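Local coordinates for bsobi restriction endonuclease (Geobacillus stearothermophilus, PDB 1DC1), which recognises the double-stranded DNA sequence 5'-CYCGRG-3' as a homodimer and cleaves it after the first cytosine, leaving 5'-phosphate ends, at residues Tyr157-Ser162 with Tyr178-Phe183; Phe183-Ser188 with Thr197-Ile202. All blocks are in the same frame, centred on the assembly; numbering follows the deposited sequence.

Interaction 1 (Tyr157-Ser162 with Tyr178-Phe183); sequences YKWLDS and YELETF
Leu180 plants its CD1 methyl on one face of the Trp159 indole, a CH-pi contact of 3.5 Å from CD1 to the centroid of the five-membered ring and only 3° off the ring normal. With its CG lying between backbone N and carbonyl carbon (chi1 70°), Trp159 swings its indole over to the loop. The forked end of Leu180 is shared: CD1 also comes within 3.7 Å of Tyr157 OH, while CD2 reaches Tyr157 CE1 at 4.2 Å. The phenol and the leucine approach from opposite directions, and the phenol's own hydrogen bond goes to Asp177.

The polar part gathers on one carbonyl. Ser162 N donates to Phe183 O at 2.8 Å, a nearly straight bond whose donor is tilted 31° from the carbonyl plane. That same oxygen lies in the plane of the indole, at its edge, 3.5 Å from Trp159 CZ3, and takes a CA-H...O contact from Asp161 CA at 3.4 Å. Close by, the Asp161 carboxylate and the Phe183 ring lie side by side, pointing the same way; Arg163 serves both, as a salt bridge to Asp161 and a cation-pi partner of Phe183.

Within the loop, Phe183 N bonds back to Leu180 O in a short 3-10 turn, and Thr182 CG2 sits over the centre of the Phe183 ring, 3.6 Å above its plane. The turn belongs to the loop that leads from strand 170-172 to strand 184-191, and Leu180 meets Ile187 of the latter; helix 110-152 packs against Tyr157 and, through Arg144, holds Glu181 by a salt bridge.

Interaction 2 (Phe183-Ser188 with Thr197-Ile202); sequences FAKGIS and TLMYNI
Lys185 sends its amine across to the backbone of the other segment, NZ donating to Tyr200 O at 2.9 Å, nearly in line with the C=O bond, and weakly to Asn201 O. The side chain leaves with CG anti to its own N (chi1 160°) and bends at chi2 and chi4, which carries the amine round to two successive carbonyls where the chain turns a corner. Its aliphatic length is packed as well: CE lies 3.6 Å from Met199 CE, and also touches Ile202 CD1. Lys185 grips the corner from its backbone too, since Tyr200 N donates to Lys185 O at 3.1 Å, and that oxygen sits at the edge of the Tyr200 ring, near its plane. Asn201 and Ile202 both face one residue of strand 209-211, a G1 beta bulge.

Beyond the corner the two chains form the antiparallel hairpin of strands 184-191 and 194-199, set within the mixed sheet of this PD-(D/E)XK-type nuclease. Ile187 and Leu198 are the hydrogen-bonded pair, with Leu198 N to Ile187 O at 2.8 Å and Ile187 N to Leu198 O at 2.9 Å. Gly186 faces Met199 and Ser188 faces Thr197 in non-hydrogen-bonded pairs. Gly186 CA comes to 2.9 Å from Leu198 O, an approach possible because no CB stands where that oxygen and Met199 SD already crowd the space. Ser188 OG and Thr197 OG1 are 3.1 Å apart on the face that carries Met199; Arg196 O can also accept the serine proton, and the threonine hydroxyl bonds to Cys218 O. On the other face Ile187 turns to Ile147 and Leu150 of helix 110-152, while Leu198 meets Ile213 and Leu215 of strand 213-217. Tyr200 OH reaches Thr143 on that helix, and Gln139, one turn earlier, bonds to Ala184 O.

How the interactions relate
Interaction 1 closes at Phe183 and interaction 2 opens there, their centres 9 Å apart. Across the neighbouring strands 157-161 and 184-191 the backbone ties the contacts directly: Lys158 O to Ser188 N and Leu160 O to Lys185 N are both 2.8 Å, probable hydrogen bonds. Ile187 packs against Tyr157 and Trp159, bringing both contacts together beside helix 110-152. Interaction 1 lies away from the annotated sites, though its nearest atom is about 5 Å from the bound DNA (about 4 Å for interaction 2). Interaction 2 runs toward the catalytic centre: the Asn201 side chain is about 4 Å from that of Asp212 and about 7 Å from that of Glu240, both predicted magnesium ligands.

Interaction 1 (Tyr157-Ser162 with Tyr178-Phe183)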
ATOM      1  N   TYR D 157      17.631  26.933  17.734  1.00 18.84           N
ATOM      2  CA  TYR D 157      17.907  25.949  16.713  1.00 15.67           C
ATOM      3  C   TYR D 157      17.981  26.643  15.343  1.00 19.44           C
ATOM      4  O   TYR D 157      17.666  27.830  15.224  1.00 19.75           O
ATOM      5  CB  TYR D 157      16.820  24.846  16.748  1.00  9.44           C
ATOM      6  CG  TYR D 157      15.423  25.321  16.392  1.00  9.99           C
ATOM      7  CD1 TYR D 157      15.028  25.431  15.030  1.00 13.04           C
ATOM      8  CD2 TYR D 157      14.502  25.661  17.392  1.00 11.91           C
ATOM      9  CE1 TYR D 157      13.752  25.863  14.655  1.00 11.69           C
ATOM     10  CE2 TYR D 157      13.220  26.102  17.047  1.00 15.72           C
ATOM     11  CZ  TYR D 157      12.846  26.200  15.652  1.00 16.72           C
ATOM     12  OH  TYR D 157      11.575  26.631  15.259  1.00 17.24           O
ATOM     13  N   LYS D 158      18.468  25.912  14.340  1.00 18.24           N
ATOM     14  CA  LYS D 158      18.524  26.390  12.971  1.00 17.16           C
ATOM     15  C   LYS D 158      17.667  25.409  12.206  1.00 14.00           C
ATOM     16  O   LYS D 158      17.477  24.274  12.662  1.00 16.23           O
ATOM     17  CB  LYS D 158      19.950  26.350  12.452  1.00 20.59           C
ATOM     18  CG  LYS D 158      20.909  27.085  13.373  1.00 27.08           C
ATOM     19  CD  LYS D 158      22.286  27.064  12.819  1.00 33.97           C
ATOM     20  CE  LYS D 158      22.535  28.290  12.019  1.00 40.15           C
ATOM     21  NZ  LYS D 158      23.072  29.309  12.939  1.00 46.47           N
ATOM     22  N   TRP D 159      17.110  25.854  11.089  1.00 18.34           N
ATOM     23  CA  TRP D 159      16.296  24.972  10.317  1.00 16.10           C
ATOM     24  C   TRP D 159      16.620  25.038   8.846  1.00 14.63           C
ATOM     25  O   TRP D 159      17.220  25.984   8.366  1.00 17.31           O
ATOM     26  CB  TRP D 159      14.847  25.280  10.567  1.00 15.63           C
ATOM     27  CG  TRP D 159      14.427  26.564   9.981  1.00 19.71           C
ATOM     28  CD1 TRP D 159      14.793  27.812  10.391  1.00 19.62           C
ATOM     29  CD2 TRP D 159      13.471  26.746   8.910  1.00 20.76           C
ATOM     30  NE1 TRP D 159      14.113  28.764   9.646  1.00 19.29           N
ATOM     31  CE2 TRP D 159      13.303  28.132   8.736  1.00 19.17           C
ATOM     32  CE3 TRP D 159      12.744  25.860   8.087  1.00 17.26           C
ATOM     33  CZ2 TRP D 159      12.437  28.658   7.771  1.00 20.83           C
ATOM     34  CZ3 TRP D 159      11.892  26.377   7.143  1.00 22.10           C
ATOM     35  CH2 TRP D 159      11.742  27.764   6.989  1.00 21.73           C
ATOM     36  N   LEU D 160      16.217  23.995   8.142  1.00 19.41           N
ATOM     37  CA  LEU D 160      16.452  23.845   6.721  1.00 20.41           C
ATOM     38  C   LEU D 160      15.096  23.818   6.010  1.00 21.26           C
ATOM     39  O   LEU D 160      14.202  23.030   6.326  1.00 19.07           O
ATOM     40  CB  LEU D 160      17.288  22.565   6.477  1.00 16.24           C
ATOM     41  CG  LEU D 160      18.051  22.450   5.157  1.00 18.05           C
ATOM     42  CD1 LEU D 160      19.117  23.553   5.000  1.00 18.35           C
ATOM     43  CD2 LEU D 160      18.685  21.087   5.105  1.00 18.67           C
ATOM     44  N   ASP D 161      14.958  24.725   5.061  1.00 19.21           N
ATOM     45  CA  ASP D 161      13.727  24.890   4.314  1.00 22.13           C
ATOM     46  C   ASP D 161      13.597  23.852   3.209  1.00 25.38           C
ATOM     47  O   ASP D 161      14.391  23.862   2.255  1.00 27.95           O
ATOM     48  CB  ASP D 161      13.733  26.300   3.726  1.00 27.90           C
ATOM     49  CG  ASP D 161      12.349  26.772   3.324  1.00 34.49           C
ATOM     50  OD1 ASP D 161      11.554  25.946   2.821  1.00 33.68           O
ATOM     51  OD2 ASP D 161      12.064  27.972   3.506  1.00 33.81           O
ATOM     52  N   SER D 162      12.608  22.956   3.340  1.00 26.12           N
ATOM     53  CA  SER D 162      12.359  21.888   2.352  1.00 26.17           C
ATOM     54  C   SER D 162      12.159  22.435   0.920  1.00 28.50           C
ATOM     55  O   SER D 162      12.432  21.732  -0.069  1.00 28.06           O
ATOM     56  CB  SER D 162      11.144  21.089   2.761  1.00 20.82           C
ATOM     57  OG  SER D 162      10.028  21.956   2.717  1.00 23.24           O
ATOM     58  N   TYR D 178       5.748  29.749  14.645  1.00 16.41           N
ATOM     59  CA  TYR D 178       4.420  29.239  14.346  1.00 17.88           C
ATOM     60  C   TYR D 178       4.431  28.610  12.951  1.00 19.56           C
ATOM     61  O   TYR D 178       4.828  29.256  11.959  1.00 15.78           O
ATOM     62  CB  TYR D 178       3.432  30.390  14.356  1.00 17.33           C
ATOM     63  CG  TYR D 178       2.026  29.970  14.121  1.00 18.42           C
ATOM     64  CD1 TYR D 178       1.481  29.979  12.833  1.00 20.35           C
ATOM     65  CD2 TYR D 178       1.210  29.626  15.195  1.00 17.92           C
ATOM     66  CE1 TYR D 178       0.144  29.656  12.625  1.00 18.95           C
ATOM     67  CE2 TYR D 178      -0.136  29.304  15.009  1.00 19.27           C
ATOM     68  CZ  TYR D 178      -0.675  29.317  13.725  1.00 19.98           C
ATOM     69  OH  TYR D 178      -2.016  28.998  13.550  1.00 20.03           O
ATOM     70  N   GLU D 179       4.000  27.359  12.865  1.00 20.07           N
ATOM     71  CA  GLU D 179       3.944  26.656  11.589  1.00 22.09           C
ATOM     72  C   GLU D 179       5.242  26.492  10.818  1.00 20.04           C
ATOM     73  O   GLU D 179       5.192  26.208   9.611  1.00 22.27           O
ATOM     74  CB  GLU D 179       2.928  27.307  10.641  1.00 27.96           C
ATOM     75  CG  GLU D 179       1.510  26.840  10.896  1.00 41.52           C
ATOM     76  CD  GLU D 179       0.497  27.431   9.921  1.00 51.14           C
ATOM     77  OE1 GLU D 179       0.863  28.343   9.129  1.00 52.50           O
ATOM     78  OE2 GLU D 179      -0.675  26.975   9.953  1.00 60.34           O
ATOM     79  N   LEU D 180       6.394  26.684  11.480  1.00 19.46           N
ATOM     80  CA  LEU D 180       7.703  26.469  10.810  1.00 21.50           C
ATOM     81  C   LEU D 180       7.846  24.988  10.353  1.00 19.15           C
ATOM     82  O   LEU D 180       8.506  24.723   9.334  1.00 18.11           O
ATOM     83  CB  LEU D 180       8.898  26.851  11.725  1.00 17.19           C
ATOM     84  CG  LEU D 180      10.353  26.609  11.246  1.00 13.67           C
ATOM     85  CD1 LEU D 180      11.290  27.695  11.774  1.00 14.83           C
ATOM     86  CD2 LEU D 180      10.818  25.256  11.760  1.00 17.49           C
ATOM     87  N   GLU D 181       7.207  24.058  11.087  1.00 18.35           N
ATOM     88  CA  GLU D 181       7.241  22.632  10.787  1.00 12.81           C
ATOM     89  C   GLU D 181       6.666  22.260   9.396  1.00 15.47           C
ATOM     90  O   GLU D 181       6.974  21.208   8.814  1.00 15.34           O
ATOM     91  CB  GLU D 181       6.545  21.921  11.918  1.00 14.64           C
ATOM     92  CG  GLU D 181       5.060  22.139  11.958  1.00 15.98           C
ATOM     93  CD  GLU D 181       4.643  23.385  12.725  1.00 22.08           C
ATOM     94  OE1 GLU D 181       5.509  24.157  13.183  1.00 19.70           O
ATOM     95  OE2 GLU D 181       3.413  23.590  12.854  1.00 22.18           O
ATOM     96  N   THR D 182       5.853  23.158   8.857  1.00 17.08           N
ATOM     97  CA  THR D 182       5.258  22.988   7.540  1.00 20.60           C
ATOM     98  C   THR D 182       6.312  22.911   6.464  1.00 19.22           C
ATOM     99  O   THR D 182       6.112  22.287   5.423  1.00 22.42           O
ATOM    100  CB  THR D 182       4.349  24.188   7.172  1.00 22.21           C
ATOM    101  OG1 THR D 182       3.246  24.249   8.079  1.00 26.02           O
ATOM    102  CG2 THR D 182       3.847  24.025   5.768  1.00 25.08           C
ATOM    103  N   PHE D 183       7.437  23.567   6.701  1.00 22.08           N
ATOM    104  CA  PHE D 183       8.496  23.600   5.698  1.00 24.85           C
ATOM    105  C   PHE D 183       9.869  23.191   6.126  1.00 19.97           C
ATOM    106  O   PHE D 183      10.840  23.515   5.460  1.00 24.67           O
ATOM    107  CB  PHE D 183       8.600  24.993   5.126  1.00 28.21           C
ATOM    108  CG  PHE D 183       7.406  25.387   4.358  1.00 27.95           C
ATOM    109  CD1 PHE D 183       7.043  24.656   3.220  1.00 29.04           C
ATOM    110  CD2 PHE D 183       6.650  26.475   4.761  1.00 28.17           C
ATOM    111  CE1 PHE D 183       5.947  24.999   2.482  1.00 32.77           C
ATOM    112  CE2 PHE D 183       5.550  26.840   4.042  1.00 28.50           C
ATOM    113  CZ  PHE D 183       5.191  26.095   2.884  1.00 34.18           C
TER

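Interaction 2 (Phe183-Ser188 with Thr197-Ile202)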
ATOM      1  N   PHE D 183       7.437  23.567   6.701  1.00 22.08           N
ATOM      2  CA  PHE D 183       8.496  23.600   5.698  1.00 24.85           C
ATOM      3  C   PHE D 183       9.869  23.191   6.126  1.00 19.97           C
ATOM      4  O   PHE D 183      10.840  23.515   5.460  1.00 24.67           O
ATOM      5  CB  PHE D 183       8.600  24.993   5.126  1.00 28.21           C
ATOM      6  CG  PHE D 183       7.406  25.387   4.358  1.00 27.95           C
ATOM      7  CD1 PHE D 183       7.043  24.656   3.220  1.00 29.04           C
ATOM      8  CD2 PHE D 183       6.650  26.475   4.761  1.00 28.17           C
ATOM      9  CE1 PHE D 183       5.947  24.999   2.482  1.00 32.77           C
ATOM     10  CE2 PHE D 183       5.550  26.840   4.042  1.00 28.50           C
ATOM     11  CZ  PHE D 183       5.191  26.095   2.884  1.00 34.18           C
ATOM     12  N   ALA D 184       9.957  22.495   7.243  1.00 20.42           N
ATOM     13  CA  ALA D 184      11.239  22.076   7.722  1.00 15.24           C
ATOM     14  C   ALA D 184      11.624  20.664   7.295  1.00 18.16           C
ATOM     15  O   ALA D 184      10.939  19.678   7.616  1.00 20.35           O
ATOM     16  CB  ALA D 184      11.317  22.211   9.249  1.00 13.60           C
ATOM     17  N   LYS D 185      12.757  20.615   6.582  1.00 19.30           N
ATOM     18  CA  LYS D 185      13.403  19.405   6.080  1.00 19.49           C
ATOM     19  C   LYS D 185      14.354  18.890   7.176  1.00 18.46           C
ATOM     20  O   LYS D 185      14.647  17.709   7.259  1.00 17.47           O
ATOM     21  CB  LYS D 185      14.167  19.778   4.776  1.00 21.96           C
ATOM     22  CG  LYS D 185      15.286  18.845   4.286  1.00 23.83           C
ATOM     23  CD  LYS D 185      14.790  17.418   4.077  1.00 23.94           C
ATOM     24  CE  LYS D 185      15.879  16.504   3.529  1.00 25.30           C
ATOM     25  NZ  LYS D 185      15.251  15.462   2.657  1.00 30.17           N
ATOM     26  N   GLY D 186      14.818  19.794   8.033  1.00 17.49           N
ATOM     27  CA  GLY D 186      15.739  19.415   9.096  1.00 15.42           C
ATOM     28  C   GLY D 186      15.781  20.484  10.183  1.00 15.80           C
ATOM     29  O   GLY D 186      15.359  21.622   9.955  1.00 16.95           O
ATOM     30  N   ILE D 187      16.284  20.120  11.357  1.00 13.27           N
ATOM     31  CA  ILE D 187      16.366  21.038  12.497  1.00 14.81           C
ATOM     32  C   ILE D 187      17.706  20.732  13.121  1.00 16.35           C
ATOM     33  O   ILE D 187      18.130  19.558  13.160  1.00 14.37           O
ATOM     34  CB  ILE D 187      15.248  20.758  13.533  1.00 15.52           C
ATOM     35  CG1 ILE D 187      13.874  20.989  12.876  1.00 15.05           C
ATOM     36  CG2 ILE D 187      15.478  21.566  14.851  1.00 14.67           C
ATOM     37  CD1 ILE D 187      13.557  22.437  12.594  1.00 14.31           C
ATOM     38  N   SER D 188      18.379  21.769  13.591  1.00 15.47           N
ATOM     39  CA  SER D 188      19.681  21.572  14.192  1.00 12.19           C
ATOM     40  C   SER D 188      19.827  22.340  15.496  1.00 15.40           C
ATOM     41  O   SER D 188      19.420  23.482  15.578  1.00 18.22           O
ATOM     42  CB  SER D 188      20.728  22.015  13.186  1.00 16.71           C
ATOM     43  OG  SER D 188      22.007  21.678  13.671  1.00 22.76           O
ATOM     44  N   THR D 197      21.993  17.357  14.458  1.00 20.14           N
ATOM     45  CA  THR D 197      21.248  17.715  13.247  1.00 17.04           C
ATOM     46  C   THR D 197      20.261  16.587  12.840  1.00 21.21           C
ATOM     47  O   THR D 197      20.650  15.430  12.524  1.00 17.17           O
ATOM     48  CB  THR D 197      22.233  18.035  12.075  1.00 19.90           C
ATOM     49  OG1 THR D 197      23.129  19.074  12.484  1.00 18.69           O
ATOM     50  CG2 THR D 197      21.489  18.493  10.805  1.00 17.36           C
ATOM     51  N   LEU D 198      18.978  16.933  12.880  1.00 17.72           N
ATOM     52  CA  LEU D 198      17.927  16.008  12.489  1.00 17.34           C
ATOM     53  C   LEU D 198      17.520  16.302  11.029  1.00 19.53           C
ATOM     54  O   LEU D 198      17.309  17.458  10.623  1.00 18.19           O
ATOM     55  CB  LEU D 198      16.713  16.157  13.416  1.00 21.53           C
ATOM     56  CG  LEU D 198      15.461  15.352  13.015  1.00 22.46           C
ATOM     57  CD1 LEU D 198      15.436  14.097  13.821  1.00 23.30           C
ATOM     58  CD2 LEU D 198      14.191  16.174  13.279  1.00 28.13           C
ATOM     59  N   MET D 199      17.437  15.252  10.223  1.00 18.26           N
ATOM     60  CA  MET D 199      17.021  15.413   8.838  1.00 16.35           C
ATOM     61  C   MET D 199      15.970  14.353   8.541  1.00 14.46           C
ATOM     62  O   MET D 199      16.023  13.271   9.088  1.00 15.65           O
ATOM     63  CB  MET D 199      18.186  15.167   7.885  1.00 19.07           C
ATOM     64  CG  MET D 199      19.331  16.147   8.000  1.00 24.92           C
ATOM     65  SD  MET D 199      19.124  17.624   7.051  1.00 33.39           S
ATOM     66  CE  MET D 199      18.882  17.074   5.343  1.00 19.36           C
ATOM     67  N   TYR D 200      15.038  14.674   7.660  1.00 13.02           N
ATOM     68  CA  TYR D 200      14.021  13.716   7.267  1.00 13.88           C
ATOM     69  C   TYR D 200      14.271  13.157   5.857  1.00 13.79           C
ATOM     70  O   TYR D 200      14.798  13.849   4.989  1.00 17.44           O
ATOM     71  CB  TYR D 200      12.662  14.396   7.297  1.00 14.89           C
ATOM     72  CG  TYR D 200      12.204  14.754   8.687  1.00 15.56           C
ATOM     73  CD1 TYR D 200      11.676  13.773   9.529  1.00 14.64           C
ATOM     74  CD2 TYR D 200      12.213  16.087   9.137  1.00 16.92           C
ATOM     75  CE1 TYR D 200      11.148  14.092  10.770  1.00 15.15           C
ATOM     76  CE2 TYR D 200      11.683  16.419  10.389  1.00 12.23           C
ATOM     77  CZ  TYR D 200      11.145  15.398  11.187  1.00 12.70           C
ATOM     78  OH  TYR D 200      10.513  15.666  12.385  1.00 16.57           O
ATOM     79  N   ASN D 201      13.917  11.904   5.643  1.00 15.03           N
ATOM     80  CA  ASN D 201      14.007  11.300   4.333  1.00 19.11           C
ATOM     81  C   ASN D 201      15.333  11.451   3.609  1.00 16.99           C
ATOM     82  O   ASN D 201      15.434  12.029   2.531  1.00 22.52           O
ATOM     83  CB  ASN D 201      12.842  11.846   3.500  1.00 17.10           C
ATOM     84  CG  ASN D 201      11.508  11.701   4.220  1.00 18.39           C
ATOM     85  OD1 ASN D 201      11.120  10.602   4.664  1.00 24.12           O
ATOM     86  ND2 ASN D 201      10.798  12.802   4.336  1.00 25.19           N
ATOM     87  N   ILE D 202      16.334  10.863   4.202  1.00 13.13           N
ATOM     88  CA  ILE D 202      17.689  10.917   3.741  1.00 16.01           C
ATOM     89  C   ILE D 202      18.111   9.550   3.245  1.00 16.52           C
ATOM     90  O   ILE D 202      17.781   8.521   3.856  1.00 16.11           O
ATOM     91  CB  ILE D 202      18.585  11.266   4.984  1.00 22.60           C
ATOM     92  CG1 ILE D 202      18.384  12.700   5.411  1.00 28.02           C
ATOM     93  CG2 ILE D 202      20.029  11.101   4.692  1.00 34.23           C
ATOM     94  CD1 ILE D 202      17.866  13.560   4.337  1.00 30.30           C
TER